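Local coordinates for protein endo-polygalacturonase (PDB 1BHE) that hydrolyses the alpha-1,4 bonds between galacturonosyl units of polygalacturonic acid, a secreted endo-acting enzyme that helps macerate and soft-rot plant tissue, at residues Gln148-Ile156 and Leu169-Val177; Ile228-Asn239 and Met253-Asn264. All coordinates share one frame; numbering follows the deposited sequence.

Contact 1 (Gln148-Ile156 and Leu169-Val177)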
loop_
_atom_site.group_PDB
_atom_site.type_symbol
_atom_site.label_atom_id
_atom_site.label_comp_id
_atom_site.label_asym_id
_atom_site.label_seq_id
_atom_site.Cartn_x
_atom_site.Cartn_y
_atom_site.Cartn_z
ATOM N N GLN A 148 15.025 3.854 8.619
ATOM C CA GLN A 148 14.532 3.178 9.814
ATOM C C GLN A 148 14.241 1.718 9.460
ATOM O O GLN A 148 13.929 1.392 8.314
ATOM C CB GLN A 148 13.290 3.837 10.398
ATOM C CG GLN A 148 12.013 3.684 9.586
ATOM C CD GLN A 148 11.719 4.918 8.757
ATOM O OE1 GLN A 148 12.593 5.358 8.004
ATOM N NE2 GLN A 148 10.521 5.473 8.881
ATOM N N ASN A 149 14.386 0.852 10.449
ATOM C CA ASN A 149 14.098 -0.568 10.274
ATOM C C ASN A 149 12.844 -0.853 11.089
ATOM O O ASN A 149 12.897 -0.890 12.318
ATOM C CB ASN A 149 15.257 -1.459 10.699
ATOM C CG ASN A 149 16.491 -1.212 9.845
ATOM O OD1 ASN A 149 16.702 -1.902 8.850
ATOM N ND2 ASN A 149 17.273 -0.210 10.249
ATOM N N THR A 150 11.697 -0.987 10.431
ATOM C CA THR A 150 10.423 -1.251 11.087
ATOM C C THR A 150 9.644 -2.277 10.248
ATOM O O THR A 150 9.748 -2.277 9.023
ATOM C CB THR A 150 9.533 -0.007 11.230
ATOM O OG1 THR A 150 9.244 0.506 9.915
ATOM C CG2 THR A 150 10.134 1.127 12.054
ATOM N N PRO A 151 8.845 -3.125 10.877
ATOM C CA PRO A 151 8.082 -4.143 10.186
ATOM C C PRO A 151 6.892 -3.679 9.366
ATOM O O PRO A 151 6.056 -2.879 9.798
ATOM C CB PRO A 151 7.586 -5.065 11.299
ATOM C CG PRO A 151 7.922 -4.450 12.596
ATOM C CD PRO A 151 8.677 -3.181 12.350
ATOM N N ARG A 152 6.769 -4.205 8.147
ATOM C CA ARG A 152 5.563 -4.066 7.340
ATOM C C ARG A 152 4.484 -5.001 7.880
ATOM O O ARG A 152 4.839 -6.017 8.493
ATOM C CB ARG A 152 5.839 -4.428 5.875
ATOM C CG ARG A 152 6.702 -3.371 5.185
ATOM C CD ARG A 152 7.112 -3.838 3.792
ATOM N NE ARG A 152 7.799 -2.768 3.061
ATOM C CZ ARG A 152 8.465 -2.951 1.925
ATOM N NH1 ARG A 152 8.547 -4.152 1.369
ATOM N NH2 ARG A 152 9.058 -1.909 1.349
ATOM N N LEU A 153 3.209 -4.681 7.686
ATOM C CA LEU A 153 2.150 -5.548 8.192
ATOM C C LEU A 153 2.006 -6.818 7.355
ATOM O O LEU A 153 2.024 -7.935 7.867
ATOM C CB LEU A 153 0.797 -4.856 8.208
ATOM C CG LEU A 153 0.290 -4.093 9.411
ATOM C CD1 LEU A 153 -1.225 -3.904 9.265
ATOM C CD2 LEU A 153 0.607 -4.729 10.755
ATOM N N ILE A 154 1.810 -6.642 6.049
ATOM C CA ILE A 154 1.596 -7.790 5.160
ATOM C C ILE A 154 2.575 -7.680 3.994
ATOM O O ILE A 154 2.542 -6.670 3.296
ATOM C CB ILE A 154 0.149 -7.834 4.643
ATOM C CG1 ILE A 154 -0.847 -8.196 5.761
ATOM C CG2 ILE A 154 -0.031 -8.815 3.490
ATOM C CD1 ILE A 154 -2.275 -7.817 5.402
ATOM N N GLN A 155 3.409 -8.685 3.812
ATOM C CA GLN A 155 4.389 -8.706 2.725
ATOM C C GLN A 155 4.152 -9.943 1.868
ATOM O O GLN A 155 4.204 -11.070 2.358
ATOM C CB GLN A 155 5.800 -8.726 3.321
ATOM C CG GLN A 155 6.908 -8.889 2.294
ATOM C CD GLN A 155 7.210 -7.620 1.523
ATOM O OE1 GLN A 155 7.226 -6.512 2.053
ATOM N NE2 GLN A 155 7.462 -7.787 0.223
ATOM N N ILE A 156 3.827 -9.750 0.600
ATOM C CA ILE A 156 3.518 -10.846 -0.311
ATOM C C ILE A 156 4.512 -10.870 -1.471
ATOM O O ILE A 156 4.628 -9.884 -2.193
ATOM C CB ILE A 156 2.087 -10.724 -0.855
ATOM C CG1 ILE A 156 1.056 -10.569 0.275
ATOM C CG2 ILE A 156 1.745 -11.935 -1.716
ATOM C CD1 ILE A 156 -0.166 -9.769 -0.138
ATOM N N LEU A 169 -6.977 -3.096 8.786
ATOM C CA LEU A 169 -5.540 -3.050 9.043
ATOM C C LEU A 169 -5.227 -1.694 9.665
ATOM O O LEU A 169 -5.493 -0.669 9.035
ATOM C CB LEU A 169 -4.725 -3.203 7.756
ATOM C CG LEU A 169 -5.127 -4.327 6.801
ATOM C CD1 LEU A 169 -4.247 -4.319 5.559
ATOM C CD2 LEU A 169 -5.070 -5.684 7.490
ATOM N N ILE A 170 -4.776 -1.674 10.916
ATOM C CA ILE A 170 -4.524 -0.445 11.627
ATOM C C ILE A 170 -3.121 -0.324 12.211
ATOM O O ILE A 170 -2.443 -1.286 12.551
ATOM C CB ILE A 170 -5.518 -0.210 12.794
ATOM C CG1 ILE A 170 -5.310 -1.230 13.915
ATOM C CG2 ILE A 170 -6.964 -0.224 12.312
ATOM C CD1 ILE A 170 -6.208 -0.988 15.119
ATOM N N ASN A 171 -2.710 0.931 12.364
ATOM C CA ASN A 171 -1.455 1.306 12.996
ATOM C C ASN A 171 -0.247 0.513 12.521
ATOM O O ASN A 171 0.527 -0.017 13.322
ATOM C CB ASN A 171 -1.622 1.170 14.522
ATOM C CG ASN A 171 -2.827 1.943 15.038
ATOM O OD1 ASN A 171 -3.083 3.054 14.576
ATOM N ND2 ASN A 171 -3.559 1.351 15.977
ATOM N N SER A 172 -0.021 0.477 11.208
ATOM C CA SER A 172 1.123 -0.261 10.670
ATOM C C SER A 172 2.422 0.477 10.935
ATOM O O SER A 172 2.549 1.680 10.697
ATOM C CB SER A 172 0.923 -0.476 9.162
ATOM O OG SER A 172 1.997 -1.222 8.635
ATOM N N PRO A 173 3.435 -0.237 11.416
ATOM C CA PRO A 173 4.749 0.331 11.674
ATOM C C PRO A 173 5.404 0.834 10.392
ATOM O O PRO A 173 6.087 1.855 10.398
ATOM C CB PRO A 173 5.550 -0.796 12.311
ATOM C CG PRO A 173 4.523 -1.781 12.773
ATOM C CD PRO A 173 3.416 -1.680 11.745
ATOM N N ASN A 174 5.197 0.131 9.290
ATOM C CA ASN A 174 5.749 0.487 7.981
ATOM C C ASN A 174 4.622 0.373 6.954
ATOM O O ASN A 174 3.474 0.656 7.328
ATOM C CB ASN A 174 6.925 -0.423 7.690
ATOM C CG ASN A 174 7.890 -0.060 6.596
ATOM O OD1 ASN A 174 7.533 0.042 5.424
ATOM N ND2 ASN A 174 9.167 0.105 6.955
ATOM N N PHE A 175 4.904 0.034 5.704
ATOM C CA PHE A 175 3.818 -0.105 4.725
ATOM C C PHE A 175 2.818 -1.152 5.211
ATOM O O PHE A 175 3.224 -2.119 5.851
ATOM C CB PHE A 175 4.388 -0.480 3.359
ATOM C CG PHE A 175 5.316 0.525 2.730
ATOM C CD1 PHE A 175 5.613 1.742 3.318
ATOM C CD2 PHE A 175 5.891 0.229 1.498
ATOM C CE1 PHE A 175 6.472 2.639 2.712
ATOM C CE2 PHE A 175 6.743 1.128 0.883
ATOM C CZ PHE A 175 7.038 2.334 1.487
ATOM N N HIS A 176 1.534 -0.967 4.909
ATOM C CA HIS A 176 0.514 -1.911 5.346
ATOM C C HIS A 176 0.518 -3.189 4.513
ATOM O O HIS A 176 0.550 -4.295 5.055
ATOM C CB HIS A 176 -0.889 -1.289 5.282
ATOM C CG HIS A 176 -1.130 -0.183 6.264
ATOM N ND1 HIS A 176 -0.555 1.060 6.145
ATOM C CD2 HIS A 176 -1.905 -0.144 7.376
ATOM C CE1 HIS A 176 -0.959 1.828 7.150
ATOM N NE2 HIS A 176 -1.776 1.127 7.915
ATOM N N VAL A 177 0.378 -3.036 3.195
ATOM C CA VAL A 177 0.307 -4.172 2.281
ATOM C C VAL A 177 1.229 -3.962 1.081
ATOM O O VAL A 177 1.180 -2.935 0.398
ATOM C CB VAL A 177 -1.109 -4.421 1.720
ATOM C CG1 VAL A 177 -1.138 -5.692 0.867
ATOM C CG2 VAL A 177 -2.187 -4.527 2.786
HETATM O O HOH W 1 8.415 3.115 9.487
HETATM O O HOH W 2 9.391 0.149 3.481
#
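L153 fills the centre of this contact, its isobutyl group reaching in between L169 and S172. Its CD1 lies 3.9 Å from L169 CB, the two leucines running antiparallel, flank to flank, while L153 CG rests against S172 OG. I154 lies transverse to L169, CD1 to CD1 at 4.0 Å, and the same I154 methyl also approaches CG2 of V177. Toward the other end, P173 sets its CB against P151 CD (3.9 Å) and the P151 carbonyl oxygen, the two side chains roughly perpendicular.

The backbones join at the start of a parallel pairing: L153 N donates to F175 O and I154 N to H176 O at 2.8 Å, leading into the I154-V177 bridge. A chi1 of -178° carries S172 OG to N174 O, to which it donates from above the carbonyl plane. H176, one ring face against S172 CB, has NE2 bonded to T194 OG1 and ND1 to D202 O.

At the polar edge N174 works with both ends of its amide. ND2 gives a bond of 3.0 Å to T150 OG1 and a weak one to T150 O; OD1 accepts F175 N at 2.6 Å, in the carbonyl plane and on a lone pair. A water bonded to N174 OD1 and R152 NH2 sits over the F175 ring centre. The R152 guanidinium runs alongside that ring, planes 14° apart, and is steadied by NH1 donating to Q155 OE1 at 2.8 Å. A second water joins Q148 NE2, T150 OG1 and P173 O.

F175 lies near D223, the predicted proton donor, so this turn probably borders the active-site cleft. Stacked parallel strands such as 154-157 and 177-180 build the right-handed parallel beta-helix of family 28 glycosyl hydrolases.

Contact 2 (Ile228-Asn239 and Met253-Asn264)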
loop_
_atom_site.group_PDB
_atom_site.type_symbol
_atom_site.label_atom_id
_atom_site.label_comp_id
_atom_site.label_asym_id
_atom_site.label_seq_id
_atom_site.Cartn_x
_atom_site.Cartn_y
_atom_site.Cartn_z
ATOM N N ILE A 228 1.768 2.619 -6.778
ATOM C CA ILE A 228 2.073 1.635 -7.820
ATOM C C ILE A 228 3.513 1.825 -8.285
ATOM O O ILE A 228 3.884 2.931 -8.699
ATOM C CB ILE A 228 1.082 1.798 -8.985
ATOM C CG1 ILE A 228 -0.351 1.528 -8.513
ATOM C CG2 ILE A 228 1.415 0.877 -10.151
ATOM C CD1 ILE A 228 -1.428 2.015 -9.465
ATOM N N LYS A 229 4.354 0.805 -8.153
ATOM C CA LYS A 229 5.773 0.901 -8.468
ATOM C C LYS A 229 6.281 -0.206 -9.389
ATOM O O LYS A 229 5.748 -1.315 -9.424
ATOM C CB LYS A 229 6.628 0.852 -7.190
ATOM C CG LYS A 229 6.264 1.852 -6.105
ATOM C CD LYS A 229 7.067 1.652 -4.829
ATOM C CE LYS A 229 6.517 2.524 -3.707
ATOM N NZ LYS A 229 6.868 3.961 -3.890
ATOM N N ALA A 230 7.324 0.101 -10.155
ATOM C CA ALA A 230 7.977 -0.863 -11.041
ATOM C C ALA A 230 9.486 -0.613 -10.990
ATOM O O ALA A 230 9.931 0.532 -11.100
ATOM C CB ALA A 230 7.435 -0.790 -12.451
ATOM N N TYR A 231 10.268 -1.657 -10.759
ATOM C CA TYR A 231 11.695 -1.569 -10.541
ATOM C C TYR A 231 12.587 -2.077 -11.662
ATOM O O TYR A 231 12.280 -3.049 -12.344
ATOM C CB TYR A 231 12.049 -2.382 -9.274
ATOM C CG TYR A 231 11.473 -1.784 -8.012
ATOM C CD1 TYR A 231 10.153 -2.013 -7.640
ATOM C CD2 TYR A 231 12.257 -0.979 -7.196
ATOM C CE1 TYR A 231 9.630 -1.453 -6.489
ATOM C CE2 TYR A 231 11.744 -0.417 -6.045
ATOM C CZ TYR A 231 10.429 -0.659 -5.699
ATOM O OH TYR A 231 9.926 -0.096 -4.549
ATOM N N LYS A 232 13.748 -1.424 -11.816
ATOM C CA LYS A 232 14.706 -1.835 -12.837
ATOM C C LYS A 232 15.199 -3.249 -12.570
ATOM O O LYS A 232 15.512 -3.592 -11.430
ATOM C CB LYS A 232 15.904 -0.874 -12.876
ATOM C CG LYS A 232 16.657 -0.922 -14.202
ATOM C CD LYS A 232 17.817 0.070 -14.219
ATOM C CE LYS A 232 19.097 -0.569 -13.700
ATOM N NZ LYS A 232 20.306 -0.039 -14.404
ATOM N N GLY A 233 15.221 -4.106 -13.588
ATOM C CA GLY A 233 15.705 -5.467 -13.447
ATOM C C GLY A 233 14.650 -6.432 -12.916
ATOM O O GLY A 233 14.961 -7.582 -12.619
ATOM N N ARG A 234 13.421 -5.962 -12.748
ATOM C CA ARG A 234 12.317 -6.777 -12.254
ATOM C C ARG A 234 11.150 -6.638 -13.227
ATOM O O ARG A 234 11.240 -5.870 -14.192
ATOM C CB ARG A 234 11.910 -6.402 -10.834
ATOM C CG ARG A 234 12.843 -6.942 -9.755
ATOM C CD ARG A 234 12.773 -6.104 -8.488
ATOM N NE ARG A 234 11.482 -6.239 -7.813
ATOM C CZ ARG A 234 11.153 -5.584 -6.704
ATOM N NH1 ARG A 234 12.005 -4.744 -6.124
ATOM N NH2 ARG A 234 9.957 -5.745 -6.148
ATOM N N ALA A 235 10.076 -7.381 -12.985
ATOM C CA ALA A 235 8.929 -7.359 -13.875
ATOM C C ALA A 235 8.278 -5.997 -14.040
ATOM O O ALA A 235 8.294 -5.133 -13.162
ATOM C CB ALA A 235 7.873 -8.357 -13.399
ATOM N N GLU A 236 7.589 -5.848 -15.182
ATOM C CA GLU A 236 6.783 -4.656 -15.398
ATOM C C GLU A 236 5.537 -4.742 -14.509
ATOM O O GLU A 236 5.089 -5.836 -14.172
ATOM C CB GLU A 236 6.345 -4.512 -16.857
ATOM C CG GLU A 236 7.526 -4.177 -17.758
ATOM C CD GLU A 236 7.257 -4.376 -19.234
ATOM O OE1 GLU A 236 6.146 -4.801 -19.605
ATOM O OE2 GLU A 236 8.190 -4.118 -20.026
ATOM N N THR A 237 5.024 -3.585 -14.128
ATOM C CA THR A 237 3.782 -3.526 -13.359
ATOM C C THR A 237 2.681 -3.216 -14.362
ATOM O O THR A 237 2.709 -2.149 -14.979
ATOM C CB THR A 237 3.844 -2.442 -12.269
ATOM O OG1 THR A 237 4.759 -2.883 -11.261
ATOM C CG2 THR A 237 2.475 -2.185 -11.667
ATOM N N ARG A 238 1.768 -4.153 -14.591
ATOM C CA ARG A 238 0.714 -3.987 -15.568
ATOM C C ARG A 238 -0.657 -4.449 -15.092
ATOM O O ARG A 238 -0.794 -5.388 -14.311
ATOM C CB ARG A 238 0.981 -4.860 -16.817
ATOM C CG ARG A 238 2.271 -4.597 -17.554
ATOM C CD ARG A 238 2.382 -5.481 -18.799
ATOM N NE ARG A 238 3.361 -4.876 -19.686
ATOM C CZ ARG A 238 3.126 -4.120 -20.747
ATOM N NH1 ARG A 238 1.907 -3.819 -21.157
ATOM N NH2 ARG A 238 4.197 -3.670 -21.388
ATOM N N ASN A 239 -1.691 -3.893 -15.719
ATOM C CA ASN A 239 -3.071 -4.291 -15.520
ATOM C C ASN A 239 -3.559 -4.113 -14.091
ATOM O O ASN A 239 -3.594 -5.057 -13.300
ATOM C CB ASN A 239 -3.233 -5.765 -15.959
ATOM C CG ASN A 239 -2.682 -6.056 -17.344
ATOM O OD1 ASN A 239 -2.639 -5.166 -18.196
ATOM N ND2 ASN A 239 -2.231 -7.285 -17.580
ATOM N N MET A 253 -3.355 8.750 -4.408
ATOM C CA MET A 253 -3.510 7.633 -5.335
ATOM C C MET A 253 -2.338 7.802 -6.301
ATOM O O MET A 253 -2.429 8.526 -7.297
ATOM C CB MET A 253 -4.860 7.694 -6.038
ATOM C CG MET A 253 -5.040 6.758 -7.225
ATOM S SD MET A 253 -4.808 5.019 -6.780
ATOM C CE MET A 253 -3.301 4.641 -7.666
ATOM N N SER A 254 -1.177 7.272 -5.910
ATOM C CA SER A 254 0.057 7.505 -6.619
ATOM C C SER A 254 0.673 6.378 -7.430
ATOM O O SER A 254 0.468 5.187 -7.235
ATOM C CB SER A 254 1.131 7.956 -5.593
ATOM O OG SER A 254 0.674 9.058 -4.827
ATOM N N ILE A 255 1.508 6.805 -8.376
ATOM C CA ILE A 255 2.344 5.965 -9.220
ATOM C C ILE A 255 3.772 6.499 -9.046
ATOM O O ILE A 255 3.964 7.705 -9.234
ATOM C CB ILE A 255 1.953 5.964 -10.695
ATOM C CG1 ILE A 255 0.620 5.232 -10.924
ATOM C CG2 ILE A 255 3.026 5.334 -11.578
ATOM C CD1 ILE A 255 0.016 5.493 -12.295
ATOM N N GLY A 256 4.721 5.661 -8.656
ATOM C CA GLY A 256 6.098 6.119 -8.456
ATOM C C GLY A 256 6.473 6.018 -6.979
ATOM O O GLY A 256 5.681 5.523 -6.183
ATOM N N SER A 257 7.680 6.441 -6.643
ATOM C CA SER A 257 8.624 7.065 -7.555
ATOM C C SER A 257 9.341 6.134 -8.506
ATOM O O SER A 257 9.886 6.542 -9.542
ATOM C CB SER A 257 9.666 7.834 -6.710
ATOM O OG SER A 257 9.008 8.955 -6.116
ATOM N N GLU A 258 9.337 4.841 -8.192
ATOM C CA GLU A 258 9.953 3.860 -9.095
ATOM C C GLU A 258 8.969 3.659 -10.237
ATOM O O GLU A 258 7.883 3.110 -10.041
ATOM C CB GLU A 258 10.315 2.595 -8.327
ATOM C CG GLU A 258 11.288 2.876 -7.184
ATOM C CD GLU A 258 10.604 3.250 -5.886
ATOM O OE1 GLU A 258 9.374 3.437 -5.829
ATOM O OE2 GLU A 258 11.295 3.362 -4.855
ATOM N N THR A 259 9.317 4.172 -11.426
ATOM C CA THR A 259 8.420 4.071 -12.567
ATOM C C THR A 259 9.061 3.331 -13.730
ATOM O O THR A 259 8.870 3.720 -14.884
ATOM C CB THR A 259 7.929 5.452 -13.056
ATOM O OG1 THR A 259 9.042 6.299 -13.372
ATOM C CG2 THR A 259 7.048 6.132 -12.016
ATOM N N MET A 260 9.740 2.220 -13.473
ATOM C CA MET A 260 10.384 1.452 -14.536
ATOM C C MET A 260 9.435 0.491 -15.237
ATOM O O MET A 260 9.632 -0.721 -15.199
ATOM C CB MET A 260 11.587 0.692 -13.962
ATOM C CG MET A 260 12.635 1.614 -13.350
ATOM S SD MET A 260 13.190 2.847 -14.551
ATOM C CE MET A 260 13.907 1.792 -15.807
ATOM N N GLY A 261 8.405 1.003 -15.897
ATOM C CA GLY A 261 7.456 0.185 -16.631
ATOM C C GLY A 261 6.148 -0.052 -15.896
ATOM O O GLY A 261 5.918 -1.141 -15.370
ATOM N N VAL A 262 5.272 0.939 -15.904
ATOM C CA VAL A 262 3.943 0.874 -15.311
ATOM C C VAL A 262 2.936 1.024 -16.449
ATOM O O VAL A 262 2.979 2.028 -17.168
ATOM C CB VAL A 262 3.710 1.980 -14.272
ATOM C CG1 VAL A 262 2.259 2.031 -13.818
ATOM C CG2 VAL A 262 4.650 1.784 -13.088
ATOM N N TYR A 263 2.110 0.008 -16.684
ATOM C CA TYR A 263 1.174 0.004 -17.793
ATOM C C TYR A 263 -0.263 -0.371 -17.455
ATOM O O TYR A 263 -0.513 -1.240 -16.620
ATOM C CB TYR A 263 1.611 -1.064 -18.836
ATOM C CG TYR A 263 3.025 -0.919 -19.353
ATOM C CD1 TYR A 263 4.095 -1.494 -18.673
ATOM C CD2 TYR A 263 3.292 -0.201 -20.510
ATOM C CE1 TYR A 263 5.392 -1.351 -19.129
ATOM C CE2 TYR A 263 4.588 -0.055 -20.977
ATOM C CZ TYR A 263 5.627 -0.628 -20.281
ATOM O OH TYR A 263 6.923 -0.494 -20.720
ATOM N N ASN A 264 -1.207 0.216 -18.178
ATOM C CA ASN A 264 -2.622 -0.102 -18.106
ATOM C C ASN A 264 -3.233 -0.052 -16.716
ATOM O O ASN A 264 -3.698 -1.040 -16.143
ATOM C CB ASN A 264 -2.823 -1.489 -18.742
ATOM C CG ASN A 264 -4.262 -1.879 -18.964
ATOM O OD1 ASN A 264 -5.143 -1.040 -19.158
ATOM N ND2 ASN A 264 -4.541 -3.182 -18.926
HETATM O O HOH W 3 10.513 -3.345 -15.805
#
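R238 and Y263 make the aromatic part of this contact: the guanidinium lies flat on the phenol ring, centres 3.7 Å apart and planes at 6°, a stacked cation-pi pair with NH2 over the ring centre. With chi1 at -59° and the chain extended to NE, R238 carries its guanidinium across to the Y263 ring. Separately, E258 CB makes a CH-pi contact with one face of the Y231 ring, and R234 NH1 approaches the opposite face.

Two salt bridges brace these groups. E236 OE1 takes both NE and NH2 of R238, the NE bond being 2.8 Å, which holds the guanidinium's rotation in place over Y263. K229, bent at its last torsion (chi4 -74°), brings NZ to the syn lone pair of E258 OE1 at 3.2 Å and also donates to G256 O.

On the buried face of I228, A230 and V262, I228 CG2 meets V262 CG1 and A230 CB meets V262 CG2, with M253 CE curling in to I228 CD1 at 3.7 Å.

Backbone hydrogen bonds join parallel strands in two places. I228 bonds to S254 and G256; the second chain then turns a corner at S257, after a cis peptide, and a beta bulge shifts the register. A230 N donates to E258 O and M260 N to A230 O, pairing A230 with T259; farther on, T237 bonds to G261 and Y263.

N264 ND2 donates to N239 OD1 at 2.8 Å, and N239 ND2 is bonded to N211 OD1. Such a row of hydrogen-bonded asparagines on successive coils is a feature of parallel beta-helices like this family 28 fold.

How the contacts relate
Contacts 1 and 2 are separate pieces of one beta-helix, in series along the chain: 148-156 with 169-177 closes before 228-239 with 253-264 opens. Their centres are about 20 Å apart and their nearest atoms about 5 Å apart, without touching. Strand 204-207 lies between them, touched by R152, F175 and V177 from contact 1 and by K229, Y231 and R234 from contact 2. Both also approach probable catalytic residues: the side chain of F175 is about 6 Å from that of D223, the predicted proton donor, and that of S254 about 5 Å from that of H251, three residues earlier in the chain. S254 OG is hydrogen-bonded to D224 and R280.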